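Local coordinates for protein-glutaminase (Chryseobacterium proteolyticum, PDB 2ZK9), which probably hydrolyses the side-chain amide of glutamine residues in proteins, converting them to glutamate with release of ammonia, at residues H47-I52 with I102-F107. Numbering follows the deposited sequence. Where two conformers were deposited one is given.
Sequences HKMRQI and IDPSLF
M49 is the one residue of helical segment 47-52 that meets 102-107, where strand 97-102 gives way to a loop. The backbones stay well apart: the closest CA atoms, those of M49 and I102, are 8.4 Å from each other. Past I102 the chain folds into an Asx turn. D103 OD1 accepts from S105 N, from above the carboxylate plane, and from S105 OG on its syn side at 2.7 Å. D103 O takes the backbone N-H of both L106 and F107.

M49 runs out extended at chi2 and bends at chi3 (-78°), which brings CE to 3.3 Å from I102 O. That carbonyl oxygen is buried and has no hydrogen-bond partner in the model. M49 SD lies 3.8 Å from P104 CD, the two side chains running alongside in opposite senses. I102 CG2 is 4.0 Å from M49 SD.

The thioether thus packs against a carbonyl and aliphatic carbons. D103 OD2 is hydrogen-bonded to H83 of strand 82-91 and W117 of helix 114-120. The D103-H83 pair is consistent with the His-Asp part of a cysteine-protease-like triad. I86 of strand 82-91 touches both M49 and I102. Helix 8-19 packs against both, I18 on M49 and F15 on I102.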
loop_
_atom_site.group_PDB
_atom_site.type_symbol
_atom_site.label_atom_id
_atom_site.label_comp_id
_atom_site.label_asym_id
_atom_site.label_seq_id
_atom_site.Cartn_x
_atom_site.Cartn_y
_atom_site.Cartn_z
ATOM N N HIS A 47 1.915 5.269 2.206
ATOM C CA HIS A 47 2.864 6.270 2.648
ATOM C C HIS A 47 3.533 5.867 3.969
ATOM O O HIS A 47 4.690 6.202 4.201
ATOM C CB HIS A 47 2.157 7.628 2.759
ATOM C CG HIS A 47 2.976 8.767 2.244
ATOM N ND1 HIS A 47 3.561 8.719 1.062
ATOM C CD2 HIS A 47 3.236 10.020 2.723
ATOM C CE1 HIS A 47 4.150 9.853 0.757
ATOM N NE2 HIS A 47 3.977 10.657 1.785
ATOM N N LYS A 48 2.807 5.146 4.809
ATOM C CA LYS A 48 3.376 4.635 6.054
ATOM C C LYS A 48 4.387 3.529 5.785
ATOM O O LYS A 48 5.443 3.470 6.419
ATOM C CB LYS A 48 2.289 4.169 6.997
ATOM C CG LYS A 48 2.723 3.953 8.428
ATOM C CD LYS A 48 3.061 5.240 9.166
ATOM C CE LYS A 48 3.322 5.004 10.626
ATOM N NZ LYS A 48 3.772 6.210 11.327
ATOM N N MET A 49 4.093 2.655 4.815
ATOM C CA MET A 49 5.101 1.671 4.404
ATOM C C MET A 49 6.358 2.344 3.909
ATOM O O MET A 49 7.469 1.919 4.211
ATOM C CB MET A 49 4.547 0.750 3.311
ATOM C CG MET A 49 3.446 -0.178 3.813
ATOM S SD MET A 49 3.062 -1.507 2.629
ATOM C CE MET A 49 2.065 -0.649 1.419
ATOM N N ARG A 50 6.201 3.409 3.130
ATOM C CA ARG A 50 7.347 4.180 2.638
ATOM C C ARG A 50 8.131 4.778 3.791
ATOM O O ARG A 50 9.352 4.765 3.750
ATOM C CB ARG A 50 6.898 5.244 1.664
ATOM C CG ARG A 50 8.043 6.173 1.268
ATOM C CD ARG A 50 7.579 7.110 0.193
ATOM N NE ARG A 50 8.666 8.059 -0.199
ATOM C CZ ARG A 50 8.793 9.266 0.256
ATOM N NH1 ARG A 50 7.912 9.838 1.106
ATOM N NH2 ARG A 50 9.830 10.008 -0.190
ATOM N N GLN A 51 7.464 5.254 4.853
ATOM C CA GLN A 51 8.164 5.791 6.001
ATOM C C GLN A 51 9.058 4.707 6.613
ATOM O O GLN A 51 10.180 5.003 7.062
ATOM C CB GLN A 51 7.196 6.367 7.026
ATOM C CG GLN A 51 7.858 6.953 8.259
ATOM C CD GLN A 51 6.887 7.350 9.351
ATOM O OE1 GLN A 51 6.093 6.532 9.769
ATOM N NE2 GLN A 51 6.939 8.649 9.730
ATOM N N ILE A 52 8.591 3.473 6.693
ATOM C CA ILE A 52 9.406 2.394 7.229
ATOM C C ILE A 52 10.648 2.168 6.343
ATOM O O ILE A 52 11.759 2.029 6.840
ATOM C CB ILE A 52 8.589 1.110 7.414
ATOM C CG1 ILE A 52 7.516 1.368 8.492
ATOM C CG2 ILE A 52 9.488 -0.055 7.722
ATOM C CD1 ILE A 52 6.458 0.328 8.595
ATOM N N ILE A 102 5.000 -4.310 -2.377
ATOM C CA ILE A 102 4.685 -4.736 -1.017
ATOM C C ILE A 102 3.317 -4.209 -0.705
ATOM O O ILE A 102 3.067 -2.990 -0.736
ATOM C CB ILE A 102 5.745 -4.307 -0.001
ATOM C CG1 ILE A 102 7.085 -5.024 -0.316
ATOM C CG2 ILE A 102 5.259 -4.580 1.384
ATOM C CD1 ILE A 102 8.245 -4.639 0.575
ATOM N N ASP A 103 2.370 -5.114 -0.428
ATOM C CA ASP A 103 1.029 -4.711 -0.078
ATOM C C ASP A 103 0.374 -5.817 0.770
ATOM O O ASP A 103 -0.367 -6.651 0.262
ATOM C CB ASP A 103 0.138 -4.458 -1.289
ATOM C CG ASP A 103 -1.237 -3.998 -0.924
ATOM O OD1 ASP A 103 -1.521 -3.835 0.310
ATOM O OD2 ASP A 103 -2.037 -3.786 -1.841
ATOM N N PRO A 104 0.611 -5.796 2.068
ATOM C CA PRO A 104 -0.021 -6.788 2.962
ATOM C C PRO A 104 -1.511 -6.729 3.056
ATOM O O PRO A 104 -2.095 -7.638 3.658
ATOM C CB PRO A 104 0.659 -6.483 4.310
ATOM C CG PRO A 104 1.982 -5.915 3.971
ATOM C CD PRO A 104 1.650 -5.028 2.787
ATOM N N SER A 105 -2.179 -5.722 2.529
ATOM C CA SER A 105 -3.644 -5.758 2.461
ATOM C C SER A 105 -4.165 -6.795 1.459
ATOM O O SER A 105 -5.281 -7.216 1.592
ATOM C CB SER A 105 -4.275 -4.390 2.229
ATOM O OG SER A 105 -4.124 -3.881 0.892
ATOM N N LEU A 106 -3.333 -7.168 0.498
ATOM C CA LEU A 106 -3.668 -8.153 -0.531
ATOM C C LEU A 106 -2.774 -9.381 -0.483
ATOM O O LEU A 106 -3.217 -10.437 -0.935
ATOM C CB LEU A 106 -3.676 -7.521 -1.917
ATOM C CG LEU A 106 -4.732 -6.438 -2.124
ATOM C CD1 LEU A 106 -4.564 -5.822 -3.513
ATOM C CD2 LEU A 106 -6.127 -6.971 -1.933
ATOM N N PHE A 107 -1.532 -9.246 -0.092
ATOM C CA PHE A 107 -0.534 -10.286 -0.108
ATOM C C PHE A 107 0.217 -10.252 1.207
ATOM O O PHE A 107 1.234 -9.561 1.391
ATOM C CB PHE A 107 0.404 -10.114 -1.310
ATOM C CG PHE A 107 -0.322 -10.249 -2.608
ATOM C CD1 PHE A 107 -0.524 -11.482 -3.173
ATOM C CD2 PHE A 107 -0.773 -9.121 -3.273
ATOM C CE1 PHE A 107 -1.140 -11.636 -4.389
ATOM C CE2 PHE A 107 -1.432 -9.235 -4.476
ATOM C CZ PHE A 107 -1.577 -10.476 -5.044
#